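Local coordinates for prolyl endopeptidase (Myxococcus xanthus, PDB 2BKL), which probably cleaves oligopeptides after proline, and far less readily after alanine, as a serine peptidase of the prolyl oligopeptidase family, at residues P4-E9 / D22-L27; L560-Y565 / A592-H597; L149-V154 / K161-E166; T176-G181 / I204-L209. One frame throughout, in Å; residues are numbered along the deposited sequence.

Interaction 1: residues P4-E9 / D22-L27; sequences PATRAE and DPYRWL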
# COMPACT_ATOMS: atom_id res chain seq x y z
N PRO A 4 5.83 -5.05 -31.64
CA PRO A 4 4.53 -5.01 -32.33
C PRO A 4 4.18 -3.58 -32.72
O PRO A 4 4.38 -2.65 -31.93
CB PRO A 4 3.54 -5.54 -31.28
CG PRO A 4 4.41 -6.12 -30.20
CD PRO A 4 5.68 -5.40 -30.22
N ALA A 5 3.72 -3.39 -33.96
CA ALA A 5 3.29 -2.07 -34.39
C ALA A 5 2.11 -1.60 -33.55
O ALA A 5 1.26 -2.41 -33.14
CB ALA A 5 2.90 -2.09 -35.85
N THR A 6 2.05 -0.29 -33.31
CA THR A 6 0.88 0.34 -32.71
C THR A 6 0.42 1.48 -33.60
O THR A 6 1.13 2.49 -33.75
CB THR A 6 1.18 0.90 -31.30
OG1 THR A 6 1.84 -0.08 -30.48
CG2 THR A 6 -0.15 1.18 -30.59
N ARG A 7 -0.76 1.31 -34.17
CA ARG A 7 -1.39 2.39 -34.91
C ARG A 7 -1.60 3.61 -34.01
O ARG A 7 -2.10 3.47 -32.89
CB ARG A 7 -2.74 1.90 -35.46
CG ARG A 7 -3.61 3.00 -36.10
CD ARG A 7 -4.99 2.52 -36.60
NE ARG A 7 -5.95 2.10 -35.55
CZ ARG A 7 -6.13 0.85 -35.15
NH1 ARG A 7 -5.40 -0.14 -35.67
NH2 ARG A 7 -7.03 0.57 -34.22
N ALA A 8 -1.23 4.78 -34.51
CA ALA A 8 -1.48 6.05 -33.88
C ALA A 8 -2.61 6.72 -34.64
O ALA A 8 -2.57 6.78 -35.88
CB ALA A 8 -0.26 6.93 -33.92
N GLU A 9 -3.62 7.19 -33.92
CA GLU A 9 -4.74 7.92 -34.51
C GLU A 9 -4.69 9.40 -34.17
O GLU A 9 -3.90 9.86 -33.35
CB GLU A 9 -6.06 7.31 -34.08
CG GLU A 9 -6.19 5.83 -34.44
CD GLU A 9 -7.50 5.19 -34.01
OE1 GLU A 9 -8.13 5.64 -33.04
OE2 GLU A 9 -7.90 4.18 -34.64
N ASP A 22 -4.66 12.36 -28.06
CA ASP A 22 -4.73 11.03 -27.46
C ASP A 22 -4.52 9.99 -28.58
O ASP A 22 -5.46 9.32 -28.99
CB ASP A 22 -6.07 10.85 -26.74
CG ASP A 22 -6.07 9.75 -25.71
OD1 ASP A 22 -5.24 8.79 -25.76
OD2 ASP A 22 -6.94 9.77 -24.81
N PRO A 23 -3.31 9.89 -29.09
CA PRO A 23 -3.08 9.04 -30.27
C PRO A 23 -3.38 7.58 -30.07
O PRO A 23 -3.72 6.89 -31.04
CB PRO A 23 -1.58 9.26 -30.58
CG PRO A 23 -1.01 9.85 -29.36
CD PRO A 23 -2.10 10.61 -28.67
N TYR A 24 -3.30 7.10 -28.84
CA TYR A 24 -3.48 5.68 -28.55
C TYR A 24 -4.76 5.41 -27.76
O TYR A 24 -4.88 4.39 -27.12
CB TYR A 24 -2.23 5.14 -27.84
CG TYR A 24 -1.01 5.36 -28.68
CD1 TYR A 24 -0.85 4.70 -29.88
CD2 TYR A 24 -0.06 6.30 -28.33
CE1 TYR A 24 0.25 4.92 -30.69
CE2 TYR A 24 1.04 6.55 -29.13
CZ TYR A 24 1.19 5.84 -30.32
OH TYR A 24 2.28 6.11 -31.12
N ARG A 25 -5.74 6.31 -27.87
CA ARG A 25 -7.08 6.11 -27.31
C ARG A 25 -7.65 4.71 -27.56
O ARG A 25 -8.31 4.13 -26.68
CB ARG A 25 -8.01 7.18 -27.86
CG ARG A 25 -9.49 7.03 -27.49
CD ARG A 25 -9.79 7.23 -26.04
NE ARG A 25 -9.45 8.56 -25.62
CZ ARG A 25 -10.14 9.66 -25.89
NH1 ARG A 25 -11.33 9.58 -26.46
NH2 ARG A 25 -9.68 10.85 -25.52
N TRP A 26 -7.41 4.14 -28.74
CA TRP A 26 -7.98 2.85 -29.08
C TRP A 26 -7.55 1.72 -28.17
O TRP A 26 -8.26 0.73 -28.03
CB TRP A 26 -7.74 2.52 -30.57
CG TRP A 26 -6.35 2.12 -30.96
CD1 TRP A 26 -5.32 2.93 -31.35
CD2 TRP A 26 -5.85 0.78 -31.04
NE1 TRP A 26 -4.21 2.18 -31.64
CE2 TRP A 26 -4.51 0.85 -31.48
CE3 TRP A 26 -6.40 -0.47 -30.79
CZ2 TRP A 26 -3.71 -0.28 -31.65
CZ3 TRP A 26 -5.60 -1.60 -30.96
CH2 TRP A 26 -4.28 -1.49 -31.39
N LEU A 27 -6.38 1.87 -27.54
CA LEU A 27 -5.90 0.86 -26.60
C LEU A 27 -6.60 0.86 -25.26
O LEU A 27 -6.35 -0.05 -24.45
CB LEU A 27 -4.40 1.05 -26.34
CG LEU A 27 -3.49 0.78 -27.53
CD1 LEU A 27 -2.08 1.19 -27.19
CD2 LEU A 27 -3.51 -0.69 -27.88
O HOH W 1 2.62 4.75 -33.37
O HOH W 2 -6.52 5.94 -30.84

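Interaction 2: residues L560-Y565 / A592-H597; sequences LDMVRY and AYSPYH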
# COMPACT_ATOMS: atom_id res chain seq x y z
N LEU A 560 -0.78 7.00 -15.63
CA LEU A 560 0.04 7.78 -16.56
C LEU A 560 -0.74 8.77 -17.43
O LEU A 560 -0.16 9.76 -17.85
CB LEU A 560 0.94 6.88 -17.43
CG LEU A 560 1.92 6.01 -16.67
CD1 LEU A 560 2.46 4.86 -17.48
CD2 LEU A 560 3.05 6.81 -16.11
N ASP A 561 -2.01 8.49 -17.76
CA ASP A 561 -2.87 9.50 -18.41
C ASP A 561 -3.69 10.17 -17.31
O ASP A 561 -4.70 9.62 -16.84
CB ASP A 561 -3.78 8.88 -19.47
CG ASP A 561 -4.67 9.88 -20.14
OD1 ASP A 561 -4.85 11.00 -19.60
OD2 ASP A 561 -5.26 9.59 -21.23
N MET A 562 -3.21 11.31 -16.84
CA MET A 562 -3.82 11.96 -15.69
C MET A 562 -4.98 12.87 -16.08
O MET A 562 -5.66 13.40 -15.24
CB MET A 562 -2.77 12.72 -14.88
CG MET A 562 -1.72 11.79 -14.33
SD MET A 562 -2.36 10.52 -13.21
CE MET A 562 -2.98 11.48 -11.90
N VAL A 563 -5.19 13.05 -17.38
CA VAL A 563 -6.36 13.76 -17.88
C VAL A 563 -7.59 12.85 -17.86
O VAL A 563 -8.71 13.33 -17.76
CB VAL A 563 -6.07 14.32 -19.30
CG1 VAL A 563 -7.30 14.96 -19.90
CG2 VAL A 563 -4.90 15.31 -19.23
N ARG A 564 -7.38 11.54 -17.98
CA ARG A 564 -8.48 10.59 -18.06
C ARG A 564 -8.54 9.55 -16.93
O ARG A 564 -9.42 8.71 -16.89
CB ARG A 564 -8.47 9.86 -19.40
CG ARG A 564 -8.71 10.76 -20.57
CD ARG A 564 -8.64 10.11 -21.93
NE ARG A 564 -9.57 9.01 -22.14
CZ ARG A 564 -10.87 9.15 -22.41
NH1 ARG A 564 -11.46 10.35 -22.41
NH2 ARG A 564 -11.59 8.06 -22.67
N TYR A 565 -7.63 9.60 -15.97
CA TYR A 565 -7.55 8.52 -14.97
C TYR A 565 -8.86 8.33 -14.17
O TYR A 565 -9.16 7.22 -13.76
CB TYR A 565 -6.37 8.72 -14.01
CG TYR A 565 -6.71 9.61 -12.84
CD1 TYR A 565 -6.64 11.00 -12.94
CD2 TYR A 565 -7.22 9.07 -11.65
CE1 TYR A 565 -7.02 11.82 -11.87
CE2 TYR A 565 -7.61 9.90 -10.58
CZ TYR A 565 -7.51 11.25 -10.70
OH TYR A 565 -7.92 12.03 -9.66
N ALA A 592 -0.23 19.49 -17.03
CA ALA A 592 1.15 19.92 -17.03
C ALA A 592 2.13 18.80 -16.73
O ALA A 592 3.27 18.85 -17.18
CB ALA A 592 1.33 21.05 -16.07
N TYR A 593 1.71 17.81 -15.95
CA TYR A 593 2.60 16.68 -15.64
C TYR A 593 2.23 15.29 -16.18
O TYR A 593 3.07 14.41 -16.14
CB TYR A 593 2.90 16.58 -14.13
CG TYR A 593 1.75 16.14 -13.21
CD1 TYR A 593 1.37 14.80 -13.14
CD2 TYR A 593 1.12 17.03 -12.36
CE1 TYR A 593 0.39 14.38 -12.26
CE2 TYR A 593 0.14 16.63 -11.49
CZ TYR A 593 -0.23 15.30 -11.43
OH TYR A 593 -1.19 14.89 -10.52
N SER A 594 1.00 15.12 -16.66
CA SER A 594 0.44 13.83 -17.16
C SER A 594 1.45 13.15 -18.07
O SER A 594 1.74 13.66 -19.16
CB SER A 594 -0.84 14.13 -17.92
OG SER A 594 -1.39 12.94 -18.48
N PRO A 595 2.13 12.10 -17.63
CA PRO A 595 3.25 11.58 -18.42
C PRO A 595 2.90 11.21 -19.86
O PRO A 595 3.70 11.41 -20.77
CB PRO A 595 3.71 10.36 -17.59
CG PRO A 595 3.40 10.80 -16.20
CD PRO A 595 2.07 11.49 -16.28
N TYR A 596 1.72 10.63 -20.06
CA TYR A 596 1.28 10.21 -21.38
C TYR A 596 1.25 11.36 -22.37
O TYR A 596 1.44 11.14 -23.56
CB TYR A 596 -0.09 9.57 -21.27
CG TYR A 596 -0.76 9.26 -22.59
CD1 TYR A 596 -0.22 8.33 -23.46
CD2 TYR A 596 -1.93 9.89 -22.94
CE1 TYR A 596 -0.84 8.03 -24.66
CE2 TYR A 596 -2.55 9.60 -24.16
CZ TYR A 596 -2.01 8.66 -24.99
OH TYR A 596 -2.72 8.40 -26.14
N HIS A 597 1.04 12.58 -21.87
CA HIS A 597 0.96 13.78 -22.71
C HIS A 597 2.28 14.54 -22.82
O HIS A 597 2.32 15.63 -23.39
CB HIS A 597 -0.14 14.71 -22.19
CG HIS A 597 -1.47 14.08 -22.20
ND1 HIS A 597 -2.01 13.45 -21.09
CD2 HIS A 597 -2.38 13.94 -23.19
CE1 HIS A 597 -3.18 12.94 -21.41
NE2 HIS A 597 -3.44 13.23 -22.68
O HOH W 3 -5.90 11.69 -22.97

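Interaction 3: residues L149-V154 / K161-E166; sequences LHVIDV and KVDVIE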
# COMPACT_ATOMS: atom_id res chain seq x y z
N LEU A 149 -17.05 -12.61 0.94
CA LEU A 149 -16.89 -13.03 2.33
C LEU A 149 -17.47 -14.41 2.58
O LEU A 149 -18.56 -14.74 2.07
CB LEU A 149 -17.57 -12.03 3.26
CG LEU A 149 -17.10 -10.57 3.16
CD1 LEU A 149 -17.90 -9.69 4.09
CD2 LEU A 149 -15.57 -10.49 3.43
N HIS A 150 -16.74 -15.20 3.35
CA HIS A 150 -17.12 -16.51 3.82
C HIS A 150 -16.91 -16.60 5.31
O HIS A 150 -16.23 -15.75 5.93
CB HIS A 150 -16.25 -17.57 3.13
CG HIS A 150 -16.55 -17.72 1.68
ND1 HIS A 150 -17.46 -18.64 1.21
CD2 HIS A 150 -16.06 -17.07 0.60
CE1 HIS A 150 -17.51 -18.56 -0.11
NE2 HIS A 150 -16.69 -17.60 -0.51
N VAL A 151 -17.47 -17.63 5.93
CA VAL A 151 -17.24 -17.90 7.33
C VAL A 151 -16.91 -19.36 7.50
O VAL A 151 -17.59 -20.22 6.92
CB VAL A 151 -18.48 -17.54 8.21
CG1 VAL A 151 -18.22 -17.87 9.69
CG2 VAL A 151 -18.90 -16.11 8.03
N ILE A 152 -15.89 -19.65 8.30
CA ILE A 152 -15.50 -21.01 8.63
C ILE A 152 -15.70 -21.25 10.11
O ILE A 152 -15.39 -20.38 10.94
CB ILE A 152 -14.04 -21.33 8.20
CG1 ILE A 152 -13.70 -22.79 8.47
CG2 ILE A 152 -13.03 -20.36 8.84
CD1 ILE A 152 -12.41 -23.28 7.82
N ASP A 153 -16.19 -22.43 10.44
CA ASP A 153 -16.28 -22.90 11.82
C ASP A 153 -14.94 -23.50 12.21
O ASP A 153 -14.47 -24.43 11.58
CB ASP A 153 -17.40 -23.93 11.92
CG ASP A 153 -17.55 -24.47 13.31
OD1 ASP A 153 -18.13 -23.76 14.16
OD2 ASP A 153 -17.08 -25.59 13.63
N VAL A 154 -14.31 -22.96 13.26
CA VAL A 154 -12.95 -23.32 13.61
C VAL A 154 -12.82 -24.78 14.06
O VAL A 154 -11.94 -25.50 13.59
CB VAL A 154 -12.38 -22.33 14.68
CG1 VAL A 154 -11.00 -22.77 15.20
CG2 VAL A 154 -12.29 -20.94 14.10
N LYS A 161 -22.39 -22.52 4.22
CA LYS A 161 -23.01 -22.39 2.91
C LYS A 161 -23.98 -21.22 2.86
O LYS A 161 -24.34 -20.76 1.79
CB LYS A 161 -23.72 -23.70 2.53
CG LYS A 161 -22.76 -24.75 1.99
CD LYS A 161 -22.05 -25.52 3.08
CE LYS A 161 -20.94 -26.43 2.53
NZ LYS A 161 -19.55 -26.04 2.98
N VAL A 162 -24.42 -20.74 4.02
CA VAL A 162 -25.35 -19.63 4.10
C VAL A 162 -24.63 -18.27 4.18
O VAL A 162 -25.06 -17.30 3.57
CB VAL A 162 -26.28 -19.80 5.30
CG1 VAL A 162 -27.25 -18.63 5.42
CG2 VAL A 162 -27.03 -21.11 5.16
N ASP A 163 -23.52 -18.21 4.93
CA ASP A 163 -22.85 -16.95 5.21
C ASP A 163 -21.83 -16.68 4.11
O ASP A 163 -20.62 -16.84 4.28
CB ASP A 163 -22.18 -17.00 6.59
CG ASP A 163 -23.14 -17.41 7.68
OD1 ASP A 163 -24.13 -16.68 7.89
OD2 ASP A 163 -22.98 -18.45 8.35
N VAL A 164 -22.35 -16.28 2.97
CA VAL A 164 -21.53 -16.04 1.79
C VAL A 164 -22.02 -14.72 1.23
O VAL A 164 -23.20 -14.58 0.89
CB VAL A 164 -21.69 -17.13 0.73
CG1 VAL A 164 -20.86 -16.78 -0.52
CG2 VAL A 164 -21.32 -18.50 1.29
N ILE A 165 -21.14 -13.73 1.17
CA ILE A 165 -21.54 -12.39 0.81
C ILE A 165 -20.67 -11.83 -0.30
O ILE A 165 -19.47 -11.51 -0.09
CB ILE A 165 -21.52 -11.46 2.03
CG1 ILE A 165 -22.18 -12.06 3.28
CG2 ILE A 165 -22.18 -10.15 1.69
CD1 ILE A 165 -22.04 -11.22 4.52
N GLU A 166 -21.22 -11.69 -1.50
CA GLU A 166 -20.52 -11.00 -2.57
C GLU A 166 -20.49 -9.48 -2.31
O GLU A 166 -21.20 -8.97 -1.45
CB GLU A 166 -21.12 -11.35 -3.95
CG GLU A 166 -21.00 -12.85 -4.24
CD GLU A 166 -21.26 -13.28 -5.68
OE1 GLU A 166 -21.20 -12.44 -6.60
OE2 GLU A 166 -21.50 -14.49 -5.89
O HOH W 4 -19.04 -19.16 3.99

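Interaction 4: residues T176-G181 / I204-L209; sequences TPDSKG and IRYHTL. With SO4 (sulfate ion), chain F.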
# COMPACT_ATOMS: atom_id res chain seq x y z
N THR A 176 -19.62 -8.54 16.61
CA THR A 176 -20.16 -8.11 17.90
C THR A 176 -19.68 -9.02 19.02
O THR A 176 -19.29 -10.15 18.76
CB THR A 176 -21.69 -8.05 17.86
OG1 THR A 176 -22.23 -9.17 17.15
CG2 THR A 176 -22.14 -6.82 17.05
N PRO A 177 -19.66 -8.53 20.25
CA PRO A 177 -19.17 -9.34 21.39
C PRO A 177 -19.86 -10.70 21.57
O PRO A 177 -19.23 -11.61 22.12
CB PRO A 177 -19.42 -8.43 22.60
CG PRO A 177 -19.66 -7.09 22.10
CD PRO A 177 -20.00 -7.16 20.65
N ASP A 178 -21.11 -10.85 21.12
CA ASP A 178 -21.82 -12.13 21.21
C ASP A 178 -21.43 -13.15 20.15
O ASP A 178 -21.92 -14.28 20.18
CB ASP A 178 -23.34 -11.90 21.17
CG ASP A 178 -23.82 -11.21 19.88
OD1 ASP A 178 -23.03 -11.06 18.92
OD2 ASP A 178 -25.02 -10.81 19.77
N SER A 179 -20.55 -12.75 19.24
CA SER A 179 -20.07 -13.60 18.14
C SER A 179 -21.21 -14.10 17.25
O SER A 179 -21.03 -15.09 16.52
CB SER A 179 -19.26 -14.80 18.67
OG SER A 179 -18.12 -14.35 19.34
N LYS A 180 -22.33 -13.40 17.26
CA LYS A 180 -23.51 -13.83 16.51
C LYS A 180 -23.58 -13.24 15.10
O LYS A 180 -24.42 -13.67 14.29
CB LYS A 180 -24.78 -13.51 17.29
CG LYS A 180 -24.93 -14.37 18.55
CD LYS A 180 -26.36 -14.50 19.03
CE LYS A 180 -26.48 -15.45 20.23
NZ LYS A 180 -25.86 -16.78 19.96
N GLY A 181 -22.70 -12.30 14.79
CA GLY A 181 -22.68 -11.68 13.48
C GLY A 181 -21.68 -10.54 13.46
O GLY A 181 -20.92 -10.30 14.44
N ILE A 204 -22.94 0.30 4.96
CA ILE A 204 -22.66 -0.52 6.12
C ILE A 204 -23.85 -1.41 6.41
O ILE A 204 -24.96 -0.91 6.49
CB ILE A 204 -22.32 0.32 7.36
CG1 ILE A 204 -21.26 1.37 7.07
CG2 ILE A 204 -21.93 -0.59 8.54
CD1 ILE A 204 -19.95 0.88 6.53
N ARG A 205 -23.60 -2.72 6.51
CA ARG A 205 -24.62 -3.71 6.83
C ARG A 205 -24.22 -4.54 8.06
O ARG A 205 -23.08 -4.51 8.48
CB ARG A 205 -24.90 -4.62 5.64
CG ARG A 205 -25.39 -3.82 4.41
CD ARG A 205 -26.29 -4.63 3.49
NE ARG A 205 -25.66 -5.87 3.06
CZ ARG A 205 -26.25 -6.76 2.24
NH1 ARG A 205 -27.46 -6.49 1.75
NH2 ARG A 205 -25.64 -7.89 1.92
N TYR A 206 -25.19 -5.25 8.62
CA TYR A 206 -24.94 -6.20 9.71
C TYR A 206 -25.39 -7.56 9.23
O TYR A 206 -26.54 -7.72 8.81
CB TYR A 206 -25.65 -5.86 11.02
CG TYR A 206 -25.26 -6.80 12.14
CD1 TYR A 206 -24.12 -6.57 12.87
CD2 TYR A 206 -25.99 -7.93 12.45
CE1 TYR A 206 -23.71 -7.43 13.88
CE2 TYR A 206 -25.59 -8.80 13.46
CZ TYR A 206 -24.45 -8.53 14.18
OH TYR A 206 -24.06 -9.41 15.17
N HIS A 207 -24.51 -8.53 9.30
CA HIS A 207 -24.84 -9.89 8.92
C HIS A 207 -24.98 -10.74 10.19
O HIS A 207 -24.03 -10.85 10.98
CB HIS A 207 -23.79 -10.52 8.02
CG HIS A 207 -24.13 -11.93 7.67
ND1 HIS A 207 -25.32 -12.24 7.06
CD2 HIS A 207 -23.51 -13.10 7.92
CE1 HIS A 207 -25.40 -13.55 6.91
NE2 HIS A 207 -24.32 -14.10 7.42
N THR A 208 -26.15 -11.31 10.39
CA THR A 208 -26.36 -12.28 11.47
C THR A 208 -25.99 -13.67 10.95
O THR A 208 -26.51 -14.10 9.91
CB THR A 208 -27.83 -12.24 11.91
OG1 THR A 208 -28.15 -10.96 12.51
CG2 THR A 208 -28.10 -13.30 13.01
N LEU A 209 -25.09 -14.37 11.62
CA LEU A 209 -24.66 -15.68 11.17
C LEU A 209 -25.85 -16.61 11.07
O LEU A 209 -26.70 -16.64 11.97
CB LEU A 209 -23.66 -16.33 12.14
CG LEU A 209 -22.24 -15.81 12.23
CD1 LEU A 209 -21.36 -16.82 13.01
CD2 LEU A 209 -21.64 -15.54 10.87
S SO4 F . -23.71 -7.63 21.67
O1 SO4 F . -25.03 -7.71 21.06
O2 SO4 F . -22.91 -8.62 20.97
O3 SO4 F . -23.24 -6.24 21.60
O4 SO4 F . -23.76 -8.02 23.09
O HOH W 5 -26.12 -9.98 17.26
O HOH W 6 -26.10 -15.81 14.57

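Interaction 1: residues P4-E9 / D22-L27
Glu9 and Pro23 bring the two backbones closest, with their CA atoms 4.7 Å apart, and Glu9 N donates an almost straight 2.9 Å bond to Pro23 O. Segment 4-9 is irregular; the other segment makes a type I turn from Asp22 to Arg25 and then enters 3-10 turns at residues 25-27. They flank the short strands 12-15 and 18-21, in the N-terminal region that lies against helix 622-632 of the hydrolase domain.

Trp26 is the centre of the contact. Its NE1 donates a 2.8 Å hydrogen bond to Arg7 O, which lies close to the indole plane. The Arg7 chain, extended to CD, turns at chi3 (68°) over one face of the same indole, so the guanidinium lies stacked there with the planes 27° apart. This is also a cation-pi contact, with CZ above the five-membered ring. Glu9 OE2 takes Arg7 NE at the guanidinium edge, and Glu34 of helix 33-51 holds NH1, which together fix its rotation. Leu27 CD2 covers the opposite indole face. Thr6 CG2 lies 3.7 Å from Tyr24 CD1, the two side chains crossing at about a right angle. Water 2 joins Glu9 OE1, Pro23 O and Trp26 N, and water 1 spans Thr6 O and Tyr24 OH at 2.7 Å from each.

Interaction 2: residues L560-Y565 / A592-H597
Asp561 and His597 meet with their flat groups nearly perpendicular, carboxylate and imidazole planes 80° apart. Asp561 OD1 lies at the imidazole edge, 3.1 Å from CE1, rather than over a face. The Asp561 carboxylate is turned differently against its other neighbour, Tyr596: the two planes are only 26° apart, and OD2 comes obliquely to CD2. OD1 also takes weak bonds from Val563 N and Arg564 N, which hold the carboxylate against its own loop, while OD2 pairs with Lys626 of helix 622-632.

Ser594 works between the segments. Its side chain turns OG away from its own N (chi1 177°) and across to Met562 N, from which the hydroxyl accepts at 2.9 Å; OG also shares a 2.7 Å hydrogen bond with His597 ND1. Val563 CG2 comes obliquely to the imidazole, 3.7 Å from CE1, its side chain crossing the histidine at about a right angle. Beyond Ser594, Met562 CG touches the Tyr593 ring obliquely at CE1, and the Leu560 side chain crosses Pro595 at about a right angle, Leu560 CD2 3.9 Å from Pro595 CB. Tyr596 N donates to Leu560 O at 3.0 Å.

The contact joins the loop after strand 552-556 to the end of helix 584-593 in the alpha/beta hydrolase domain. Water 3 links Asp561 OD2 to His597 NE2, so both imidazole nitrogens have a polar partner. Lys626 would be expected to keep Asp561 ionised, and the carboxylate in turn may make a protonated His597 easier to form.

Interaction 3: residues L149-V154 / K161-E166
Leu149 and Ile165 make a single antiparallel bridge on the outer edge of a propeller blade, where strand 148-153 is the last of three regular strands. They are a hydrogen-bonded pair: Leu149 N donates to Ile165 O and Ile165 N to Leu149 O, both at 2.9 Å. Their side chains leave the same face, CB to CB 4.2 Å, and both run on to Tyr184 in strand 181-186. Beside the second bond, Val164 CA adds a CA-H...O contact to Leu149 O at 3.3 Å.

His150 and Val164 lie on the other face, side by side and pointing the same way. CG of His150 is anti to the carbonyl carbon (chi1 -70°), which swings the imidazole alongside the valine; CE1 comes 3.8 Å from Val164 CG1, obliquely to the ring plane. The histidine ring also meets that of Trp159.

Segment 161-166 thus runs along the blade edge of the beta-propeller domain without forming a regular strand, and it turns away at Asp163, the centre of an inverse gamma turn. There the direct pairing stops: Val151 N and Asp163 O are 3.6 Å apart, and water 4 fills in, accepting from Val151 N at 2.9 Å and donating to Asp163 O at 2.8 Å. Beside the water, Val151 CG2 packs on Asp163 CB, 3.7 Å away, the two side chains crossing at a slant.

Interaction 4: residues T176-G181 / I204-L209
Tyr206 runs from strand 203-208 to Thr176 in the turn opposite. At CB the chain sets off with CG anti to the backbone N (chi1 -175°), which carries the ring along the backbone of Gly181. CE1 touches Thr176 CG2 at 3.6 Å, obliquely to the ring; CZ lies 3.5 Å from Gly181 C, a residue with no side chain to hold the ring off. At the tip, OH and Thr176 OG1 share a 2.7 Å hydrogen bond, with OG1 at the ring edge and in its plane. Water 5 also bonds to OH and passes on to Asp178 OD2.

This is a blade of the beta-propeller: the type I turn from Thr176 to Ser179 leads into strand 181-186, whose Gly181 faces Thr208 as an antiparallel non-hydrogen-bonded pair, CA to CA 4.2 Å. Just beyond, Leu209 N donates to Lys180 O at 2.8 Å, and water 6 joins that oxygen to Leu209 O.

The turn is held from within by Asp178 OD1. It accepts from Thr176 OG1 on the syn side and, from the opposite face of the carboxylate, from Lys180 N at 3.0 Å, the latter an Asx turn. Thr176 OG1 is therefore set between the tyrosine hydroxyl and the aspartate. A sulfate, probably from the crystallisation liquor, takes Asp178 N through its O2, 2.9 Å away.

How the interactions relate
From the N terminus, interaction 1 closes first, around strands 12-15 and 18-21. Interaction 3 follows in the propeller, closing the short loop after strand 148-153, and interaction 4 closes the longer excursion through strand 181-186. Interaction 2 comes last, around helices 575-578 and 584-593 of the hydrolase domain. All four are in series; none nests or crosses. They form two touching pairs. Tyr596 OH of interaction 2 reaches Asp22 OD1 and Tyr24 N of interaction 1, joining the N-terminal segment to the hydrolase domain. Asp163 of interaction 3 meets His207 of interaction 4, bridging neighbouring propeller sheets. Interactions 2 and 3 have centres about 42 Å apart.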